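Local coordinates for phosphate-binding protein PstS (Borrelia burgdorferi, PDB 4N13) that binds inorganic phosphate with micromolar affinity as the solute-binding component of the PstSACB ABC transporter complex, which imports phosphate, at residues V22-D27 and E256-L261; Y61-S66 and K237-F242; D87-I92 and S141-L146. All coordinates share one frame; numbering follows the deposited sequence. Where two conformers were deposited one is given.

Contact 1 of 3, residues V22-D27 and E256-L261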
loop_
_atom_site.group_PDB
_atom_site.type_symbol
_atom_site.label_atom_id
_atom_site.label_comp_id
_atom_site.label_asym_id
_atom_site.label_seq_id
_atom_site.Cartn_x
_atom_site.Cartn_y
_atom_site.Cartn_z
ATOM N N VAL A 22 -8.019 -5.725 3.651
ATOM C CA VAL A 22 -7.584 -7.122 3.592
ATOM C C VAL A 22 -8.655 -8.110 4.016
ATOM O O VAL A 22 -8.380 -9.306 4.161
ATOM C CB VAL A 22 -6.340 -7.364 4.444
ATOM C CG1 VAL A 22 -5.160 -6.592 3.871
ATOM C CG2 VAL A 22 -6.595 -6.980 5.891
ATOM N N SER A 23 -9.889 -7.651 4.169
ATOM C CA SER A 23 -10.957 -8.554 4.581
ATOM C C SER A 23 -11.032 -9.883 3.811
ATOM O O SER A 23 -11.093 -10.925 4.430
ATOM C CB SER A 23 -12.307 -7.851 4.553
ATOM O OG SER A 23 -12.343 -6.824 5.521
ATOM N N PRO A 24 -11.080 -9.862 2.469
ATOM C CA PRO A 24 -11.238 -11.178 1.823
ATOM C C PRO A 24 -9.989 -12.062 1.929
ATOM O O PRO A 24 -10.120 -13.276 1.833
ATOM C CB PRO A 24 -11.609 -10.826 0.380
ATOM C CG PRO A 24 -11.114 -9.445 0.178
ATOM C CD PRO A 24 -11.215 -8.755 1.503
ATOM N N ILE A 25 -8.818 -11.480 2.137
ATOM C CA ILE A 25 -7.615 -12.260 2.418
ATOM C C ILE A 25 -7.737 -12.921 3.770
ATOM O O ILE A 25 -7.529 -14.129 3.896
ATOM C CB ILE A 25 -6.370 -11.375 2.385
ATOM C CG1 ILE A 25 -6.136 -10.930 0.931
ATOM C CG2 ILE A 25 -5.145 -12.122 2.923
ATOM C CD1 ILE A 25 -5.126 -9.825 0.760
ATOM N N LEU A 26 -8.062 -12.146 4.803
ATOM C CA LEU A 26 -8.211 -12.737 6.132
ATOM C C LEU A 26 -9.318 -13.792 6.126
ATOM O O LEU A 26 -9.182 -14.852 6.730
ATOM C CB LEU A 26 -8.470 -11.665 7.192
ATOM C CG LEU A 26 -7.219 -11.165 7.921
ATOM C CD1 LEU A 26 -6.682 -12.211 8.896
ATOM C CD2 LEU A 26 -6.123 -10.708 6.948
ATOM N N ASP A 27 -10.421 -13.514 5.435
ATOM C CA ASP A 27 -11.537 -14.458 5.405
ATOM C C ASP A 27 -11.134 -15.770 4.760
ATOM O O ASP A 27 -11.468 -16.849 5.270
ATOM C CB ASP A 27 -12.745 -13.872 4.676
ATOM C CG ASP A 27 -13.413 -12.734 5.453
ATOM O OD1 ASP A 27 -13.080 -12.545 6.642
ATOM O OD2 ASP A 27 -14.259 -12.023 4.876
ATOM N N GLU A 256 -1.341 -13.219 -2.617
ATOM C CA GLU A 256 -1.079 -12.882 -4.018
ATOM C C GLU A 256 -2.259 -13.181 -4.936
ATOM O O GLU A 256 -2.499 -12.436 -5.889
ATOM C CB GLU A 256 0.220 -13.551 -4.482
ATOM C CG GLU A 256 1.386 -13.030 -3.640
ATOM C CD GLU A 256 2.731 -13.160 -4.291
ATOM O OE1 GLU A 256 2.881 -14.001 -5.205
ATOM O OE2 GLU A 256 3.663 -12.426 -3.879
ATOM N N GLU A 257 -3.017 -14.225 -4.636
ATOM C CA GLU A 257 -4.225 -14.518 -5.406
ATOM C C GLU A 257 -5.254 -13.405 -5.278
ATOM O O GLU A 257 -6.126 -13.259 -6.123
ATOM C CB GLU A 257 -4.843 -15.833 -4.925
ATOM C CG GLU A 257 -4.022 -17.039 -5.306
ATOM C CD GLU A 257 -4.226 -18.271 -4.414
ATOM O OE1 GLU A 257 -5.223 -18.370 -3.662
ATOM O OE2 GLU A 257 -3.358 -19.173 -4.476
ATOM N N GLN A 258 -5.138 -12.601 -4.235
ATOM C CA GLN A 258 -6.060 -11.499 -4.013
ATOM C C GLN A 258 -5.457 -10.154 -4.318
ATOM O O GLN A 258 -6.000 -9.121 -3.936
ATOM C CB GLN A 258 -6.605 -11.578 -2.605
ATOM C CG GLN A 258 -7.458 -12.804 -2.521
ATOM C CD GLN A 258 -8.514 -12.736 -1.500
ATOM O OE1 GLN A 258 -9.146 -11.707 -1.326
ATOM N NE2 GLN A 258 -8.719 -13.831 -0.785
ATOM N N GLY A 259 -4.358 -10.160 -5.062
ATOM C CA GLY A 259 -3.869 -8.938 -5.663
ATOM C C GLY A 259 -2.823 -8.167 -4.899
ATOM O O GLY A 259 -2.415 -7.099 -5.348
ATOM N N PHE A 260 -2.395 -8.684 -3.755
ATOM C CA PHE A 260 -1.370 -8.021 -2.956
ATOM C C PHE A 260 -0.053 -8.733 -3.214
ATOM O O PHE A 260 0.002 -9.724 -3.933
ATOM C CB PHE A 260 -1.694 -8.088 -1.455
ATOM C CG PHE A 260 -2.765 -7.142 -0.991
ATOM C CD1 PHE A 260 -2.450 -6.089 -0.155
ATOM C CD2 PHE A 260 -4.095 -7.343 -1.336
ATOM C CE1 PHE A 260 -3.423 -5.232 0.300
ATOM C CE2 PHE A 260 -5.072 -6.476 -0.893
ATOM C CZ PHE A 260 -4.731 -5.419 -0.072
ATOM N N LEU A 261 1.015 -8.222 -2.635
ATOM C CA LEU A 261 2.341 -8.798 -2.796
ATOM C C LEU A 261 2.739 -9.494 -1.513
ATOM O O LEU A 261 2.533 -8.949 -0.439
ATOM C CB LEU A 261 3.336 -7.674 -3.042
ATOM C CG LEU A 261 4.729 -8.145 -3.386
ATOM C CD1 LEU A 261 4.743 -8.779 -4.766
ATOM C CD2 LEU A 261 5.672 -6.957 -3.325
#
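Q258 and F260 reach across to the first turn of helix 23-36 and meet P24, I25 and V22. Q258 NE2 donates to P24 O at 3.0 Å, with an N-H...O angle of 152°. The donor does not sit on a lone pair. It stands above the carbonyl plane, and the C=O...N angle is only 102°. The same NE2 makes a weak second bond to the E28 carboxylate, one turn further along the helix. The other branch of the amide, Q258 OE1, lies close to the proline ring in the P24 conformer given. With CG beside its own backbone N and the chain extended beyond, Q258 runs past I25 in the opposite direction. Q258 CB and I25 CG1 come within 3.6 Å.

I25 is extended at chi2 (168°), which carries CD1 obliquely to the F260 ring, 3.4 Å from F260 CD2. V22 reaches the far end of the same ring, with CG1 4.1 Å from F260 CZ. V22 and F260 cross at about a right angle. Both aliphatic groups come from the same side of the ring.

V22 is the N-cap residue of helix 23-36 and follows T21, which by similarity binds phosphate. On the other segment, helix 249-257 ends in a Schellman motif with G259, at positive phi, as its C-prime residue. The contact therefore packs a Schellman helix end against the helix start that follows the predicted phosphate-binding loop of this periplasmic-binding-protein fold.

Contact 2 of 3, residues Y61-S66 and K237-F242; sequences YKIAIS and KSVTQF
V239 has the largest share of this contact, and its two methyl groups divide the work. CG2 lies against K62 and CG1 against I63. The valine CG1 is anti to the backbone N (chi1 165°), which spreads the two methyls towards the two neighbouring residues of segment 61-66. I63 and V239 run past each other in opposite directions. I63 CG1 is 3.9 Å from V239 CG1, and I63 CD1 is almost as near to the same methyl.

I63 is also the link to the next turn of the helix. Its extended chain (chi2 171°) carries CD1 to the edge of the F242 ring, near the ring plane, at 4.4 Å from F242 CD2. This is a loose touch. The ring has further apolar neighbours in helix 23-36, L26, M29 and I30.

Here helix 237-246 covers one face of the parallel strands 12-18, 40-45 and 63-66. Helices packed on such a sheet are the usual build of a lobe in periplasmic binding proteins. I63 touches V14 on the neighbouring strand and I228 on strand 223-230, and F242 touches I16 and V42.

K62 adds an aliphatic contact at the margin. Its CD comes within 3.8 Å of V239 CG2, and its CB is about as near to the same methyl. The chain then runs on, fully extended, past the valine. The ammonium group is held beyond the two segments. K62 NZ forms a salt bridge with D236, just before the helix, and a hydrogen bond to I13 O on strand 12-18.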
loop_
_atom_site.group_PDB
_atom_site.type_symbol
_atom_site.label_atom_id
_atom_site.label_comp_id
_atom_site.label_asym_id
_atom_site.label_seq_id
_atom_site.Cartn_x
_atom_site.Cartn_y
_atom_site.Cartn_z
ATOM N N TYR A 61 -9.764 -7.823 20.616
ATOM C CA TYR A 61 -9.098 -8.661 19.624
ATOM C C TYR A 61 -7.812 -9.216 20.231
ATOM O O TYR A 61 -7.187 -8.551 21.071
ATOM C CB TYR A 61 -8.739 -7.833 18.387
ATOM C CG TYR A 61 -9.936 -7.168 17.749
ATOM C CD1 TYR A 61 -11.061 -7.901 17.415
ATOM C CD2 TYR A 61 -9.954 -5.809 17.510
ATOM C CE1 TYR A 61 -12.158 -7.309 16.840
ATOM C CE2 TYR A 61 -11.068 -5.193 16.931
ATOM C CZ TYR A 61 -12.175 -5.963 16.616
ATOM O OH TYR A 61 -13.296 -5.397 16.047
ATOM N N LYS A 62 -7.399 -10.406 19.786
ATOM C CA LYS A 62 -6.080 -10.953 20.106
ATOM C C LYS A 62 -5.027 -10.617 19.048
ATOM O O LYS A 62 -3.831 -10.724 19.304
ATOM C CB LYS A 62 -6.162 -12.464 20.278
ATOM C CG LYS A 62 -6.845 -12.887 21.553
ATOM C CD LYS A 62 -6.815 -14.399 21.700
ATOM C CE LYS A 62 -7.636 -14.874 22.881
ATOM N NZ LYS A 62 -7.788 -16.345 22.849
ATOM N N ILE A 63 -5.472 -10.236 17.851
ATOM C CA ILE A 63 -4.580 -9.841 16.770
ATOM C C ILE A 63 -5.230 -8.641 16.105
ATOM O O ILE A 63 -6.442 -8.646 15.888
ATOM C CB ILE A 63 -4.407 -10.953 15.695
ATOM C CG1 ILE A 63 -3.886 -12.255 16.323
ATOM C CG2 ILE A 63 -3.524 -10.477 14.556
ATOM C CD1 ILE A 63 -3.905 -13.443 15.376
ATOM N N ALA A 64 -4.429 -7.647 15.728
ATOM C CA ALA A 64 -4.885 -6.562 14.860
ATOM C C ALA A 64 -4.111 -6.614 13.555
ATOM O O ALA A 64 -2.929 -6.949 13.540
ATOM C CB ALA A 64 -4.682 -5.209 15.521
ATOM N N ILE A 65 -4.787 -6.278 12.466
ATOM C CA ILE A 65 -4.144 -6.189 11.165
ATOM C C ILE A 65 -4.133 -4.721 10.752
ATOM O O ILE A 65 -5.190 -4.095 10.684
ATOM C CB ILE A 65 -4.877 -7.002 10.097
ATOM C CG1 ILE A 65 -5.044 -8.446 10.551
ATOM C CG2 ILE A 65 -4.123 -6.896 8.787
ATOM C CD1 ILE A 65 -3.729 -9.197 10.716
ATOM N N SER A 66 -2.939 -4.167 10.496
ATOM C CA SER A 66 -2.817 -2.748 10.195
ATOM C C SER A 66 -2.125 -2.503 8.867
ATOM O O SER A 66 -1.207 -3.224 8.492
ATOM C CB SER A 66 -2.028 -2.051 11.305
ATOM O OG SER A 66 -1.906 -0.665 11.044
ATOM N N LYS A 237 -1.115 -20.157 22.216
ATOM C CA LYS A 237 -0.741 -21.050 21.137
ATOM C C LYS A 237 -1.662 -20.875 19.924
ATOM O O LYS A 237 -1.200 -20.949 18.789
ATOM C CB LYS A 237 -0.773 -22.509 21.612
ATOM C CG LYS A 237 -0.328 -23.475 20.548
ATOM C CD LYS A 237 -0.194 -24.890 21.051
ATOM C CE LYS A 237 0.325 -25.785 19.938
ATOM N NZ LYS A 237 0.616 -27.165 20.396
ATOM N N SER A 238 -2.951 -20.653 20.163
ATOM C CA SER A 238 -3.906 -20.538 19.077
ATOM C C SER A 238 -3.571 -19.349 18.184
ATOM O O SER A 238 -3.750 -19.405 16.968
ATOM C CB SER A 238 -5.308 -20.383 19.651
ATOM O OG SER A 238 -5.385 -19.239 20.501
ATOM N N VAL A 239 -3.070 -18.285 18.792
ATOM C CA VAL A 239 -2.664 -17.079 18.079
ATOM C C VAL A 239 -1.367 -17.354 17.295
ATOM O O VAL A 239 -1.266 -17.050 16.094
ATOM C CB VAL A 239 -2.473 -15.928 19.084
ATOM C CG1 VAL A 239 -1.719 -14.757 18.470
ATOM C CG2 VAL A 239 -3.811 -15.518 19.637
ATOM N N THR A 240 -0.380 -17.955 17.953
ATOM C CA THR A 240 0.855 -18.315 17.264
ATOM C C THR A 240 0.581 -19.205 16.059
ATOM O O THR A 240 1.152 -19.013 14.990
ATOM C CB THR A 240 1.768 -19.033 18.243
ATOM O OG1 THR A 240 2.008 -18.149 19.329
ATOM C CG2 THR A 240 3.082 -19.434 17.603
ATOM N N GLN A 241 -0.302 -20.174 16.213
ATOM C CA GLN A 241 -0.633 -21.054 15.106
ATOM C C GLN A 241 -1.230 -20.299 13.923
ATOM O O GLN A 241 -0.872 -20.537 12.784
ATOM C CB GLN A 241 -1.639 -22.101 15.554
ATOM C CG GLN A 241 -1.073 -23.175 16.489
ATOM C CD GLN A 241 -2.163 -24.096 17.012
ATOM O OE1 GLN A 241 -3.242 -23.644 17.384
ATOM N NE2 GLN A 241 -1.887 -25.379 17.043
ATOM N N PHE A 242 -2.176 -19.419 14.179
ATOM C CA PHE A 242 -2.802 -18.719 13.066
ATOM C C PHE A 242 -1.806 -17.788 12.370
ATOM O O PHE A 242 -1.785 -17.712 11.154
ATOM C CB PHE A 242 -4.069 -17.953 13.478
ATOM C CG PHE A 242 -4.808 -17.396 12.302
ATOM C CD1 PHE A 242 -5.452 -18.261 11.437
ATOM C CD2 PHE A 242 -4.812 -16.043 12.001
ATOM C CE1 PHE A 242 -6.094 -17.803 10.330
ATOM C CE2 PHE A 242 -5.480 -15.572 10.885
ATOM C CZ PHE A 242 -6.123 -16.463 10.060
#

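Contact 3 of 3, residues D87-I92 and S141-L146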
loop_
_atom_site.group_PDB
_atom_site.type_symbol
_atom_site.label_atom_id
_atom_site.label_comp_id
_atom_site.label_asym_id
_atom_site.label_seq_id
_atom_site.Cartn_x
_atom_site.Cartn_y
_atom_site.Cartn_z
ATOM N N ASP A 87 1.087 -3.519 -0.056
ATOM C CA ASP A 87 0.189 -2.817 -0.957
ATOM C C ASP A 87 0.998 -1.702 -1.584
ATOM O O ASP A 87 1.117 -0.594 -1.036
ATOM C CB ASP A 87 -0.993 -2.281 -0.146
ATOM C CG ASP A 87 -1.863 -1.355 -0.927
ATOM O OD1 ASP A 87 -1.854 -1.465 -2.163
ATOM O OD2 ASP A 87 -2.567 -0.530 -0.297
ATOM N N ALA A 88 1.580 -2.007 -2.732
ATOM C CA ALA A 88 2.500 -1.102 -3.414
ATOM C C ALA A 88 1.838 -0.317 -4.527
ATOM O O ALA A 88 0.929 -0.813 -5.196
ATOM C CB ALA A 88 3.690 -1.884 -3.974
ATOM N N LEU A 89 2.328 0.895 -4.745
ATOM C CA LEU A 89 1.870 1.734 -5.858
ATOM C C LEU A 89 3.056 2.121 -6.708
ATOM O O LEU A 89 4.186 2.243 -6.209
ATOM C CB LEU A 89 1.157 2.990 -5.364
ATOM C CG LEU A 89 -0.105 2.665 -4.572
ATOM C CD1 LEU A 89 0.198 2.602 -3.066
ATOM C CD2 LEU A 89 -1.190 3.642 -4.925
ATOM N N ILE A 90 2.776 2.339 -7.987
ATOM C CA ILE A 90 3.794 2.674 -8.963
ATOM C C ILE A 90 3.328 3.882 -9.763
ATOM O O ILE A 90 2.131 4.173 -9.849
ATOM C CB ILE A 90 4.077 1.470 -9.892
ATOM C CG1 ILE A 90 2.886 1.171 -10.800
ATOM C CG2 ILE A 90 4.417 0.259 -9.038
ATOM C CD1 ILE A 90 3.079 -0.033 -11.727
ATOM N N PHE A 91 4.296 4.607 -10.290
ATOM C CA PHE A 91 4.046 5.809 -11.065
ATOM C C PHE A 91 4.287 5.544 -12.546
ATOM O O PHE A 91 5.329 4.998 -12.936
ATOM C CB PHE A 91 4.910 6.947 -10.538
ATOM C CG PHE A 91 4.360 7.515 -9.262
ATOM C CD1 PHE A 91 3.523 8.616 -9.300
ATOM C CD2 PHE A 91 4.573 6.898 -8.047
ATOM C CE1 PHE A 91 2.954 9.135 -8.139
ATOM C CE2 PHE A 91 3.990 7.417 -6.874
ATOM C CZ PHE A 91 3.204 8.535 -6.948
ATOM N N ILE A 92 3.312 5.919 -13.351
ATOM C CA ILE A 92 3.360 5.719 -14.787
ATOM C C ILE A 92 3.302 7.061 -15.495
ATOM O O ILE A 92 2.686 8.024 -15.005
ATOM C CB ILE A 92 2.229 4.805 -15.302
ATOM C CG1 ILE A 92 0.853 5.281 -14.857
ATOM C CG2 ILE A 92 2.474 3.372 -14.813
ATOM C CD1 ILE A 92 -0.276 4.603 -15.590
ATOM N N SER A 141 -5.307 7.990 -0.515
ATOM C CA SER A 141 -4.911 7.994 0.888
ATOM C C SER A 141 -3.474 7.509 1.056
ATOM O O SER A 141 -2.714 8.069 1.839
ATOM C CB SER A 141 -5.866 7.125 1.721
ATOM O OG SER A 141 -5.417 7.018 3.065
ATOM N N SER A 142 -3.108 6.459 0.333
ATOM C CA SER A 142 -1.775 5.890 0.448
ATOM C C SER A 142 -0.711 6.855 -0.055
ATOM O O SER A 142 0.334 6.996 0.568
ATOM C CB SER A 142 -1.696 4.563 -0.300
ATOM O OG SER A 142 -2.363 3.530 0.401
ATOM N N ILE A 143 -0.963 7.526 -1.175
ATOM C CA ILE A 143 0.029 8.447 -1.716
ATOM C C ILE A 143 0.137 9.671 -0.808
ATOM O O ILE A 143 1.224 10.171 -0.537
ATOM C CB ILE A 143 -0.309 8.831 -3.170
ATOM C CG1 ILE A 143 -0.179 7.598 -4.092
ATOM C CG2 ILE A 143 0.557 10.005 -3.640
ATOM C CD1 ILE A 143 1.173 6.880 -4.045
ATOM N N LYS A 144 -0.993 10.160 -0.308
ATOM C CA LYS A 144 -0.946 11.291 0.610
ATOM C C LYS A 144 -0.127 10.945 1.864
ATOM O O LYS A 144 0.703 11.735 2.323
ATOM C CB LYS A 144 -2.357 11.757 0.983
ATOM C CG LYS A 144 -2.374 12.912 1.946
ATOM C CD LYS A 144 -3.667 13.710 1.845
ATOM C CE LYS A 144 -3.845 14.657 3.033
ATOM N NZ LYS A 144 -2.621 15.446 3.344
ATOM N N ASP A 145 -0.348 9.755 2.405
ATOM C CA ASP A 145 0.289 9.340 3.641
ATOM C C ASP A 145 1.762 8.983 3.448
ATOM O O ASP A 145 2.592 9.285 4.299
ATOM C CB ASP A 145 -0.484 8.160 4.248
ATOM C CG ASP A 145 -1.865 8.576 4.771
ATOM O OD1 ASP A 145 -2.124 9.802 4.914
ATOM O OD2 ASP A 145 -2.691 7.677 5.051
ATOM N N LEU A 146 2.088 8.339 2.333
ATOM C CA LEU A 146 3.435 7.819 2.109
ATOM C C LEU A 146 4.379 8.877 1.571
ATOM O O LEU A 146 5.577 8.815 1.813
ATOM C CB LEU A 146 3.401 6.652 1.125
ATOM C CG LEU A 146 2.745 5.380 1.648
ATOM C CD1 LEU A 146 2.517 4.450 0.468
ATOM C CD2 LEU A 146 3.590 4.715 2.735
HETATM O O HOH W 1 -3.486 1.785 -1.422
#
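I143 has both chi1 and chi2 near -60° (-67° and -55°), and this bend brings its CD1 between L89 and F91. In L89, CG lies beside the backbone N, and the two methyls part towards different residues of the helix. The setting is a helix laid across a sheet strand in the periplasmic-binding-protein fold. Strand 80-93 and helix 138-151 cross at nearly a right angle, -86° between the short segments, with axes 10.0 Å apart. Helix 138-151 begins at the predicted phosphate site, where G138 and S139 are binding residues by similarity.

L89 CD2 rests 4.1 Å from I143 CD1. L89 CD1 turns instead to S142 and lies 3.9 Å from S142 CB. F91 and I143 come from opposite directions. I143 CD1 meets the far end of the ring obliquely, 3.9 Å from F91 CZ. L111 of helix 104-111 touches both of them, and Y186 touches both L89 and I143.

Polar groups lie at the start of the strand segment. The D87 carboxylate and S142 hydroxyl are too far apart to bond directly. In the S142 conformer given, R224 NE is hydrogen-bonded to S142 OG. R224 also makes a salt bridge to D145 and thus has partners on two residues of the helix. In that same conformer one water spans the gap: it donates to D87 OD2 at 2.7 Å and is hydrogen-bonded to S142 OG at 2.8 Å.

How the contacts relate
Contacts 2 and 3 are buried, whereas contact 1 is partly open to the surface. Contact 2 is apolar packing with a lysine at its margin. Contact 3 is apolar too, but ends in a water-bridged polar pair. Contact 1 has the one direct hydrogen bond between segments. Helix 23-36 and its N-cap residue V22 join contact 1 to contact 2: L26 CD1 is 4.1 Å from F242 CE2, and V22 packs on I65. F260 of contact 1 packs on D87 of contact 3, with CE1 3.8 Å from CB. Contacts 2 and 3 do not touch, though both reach the same sheet; their centres lie about 27 Å apart. Contacts 1 and 3 adjoin the predicted phosphate site.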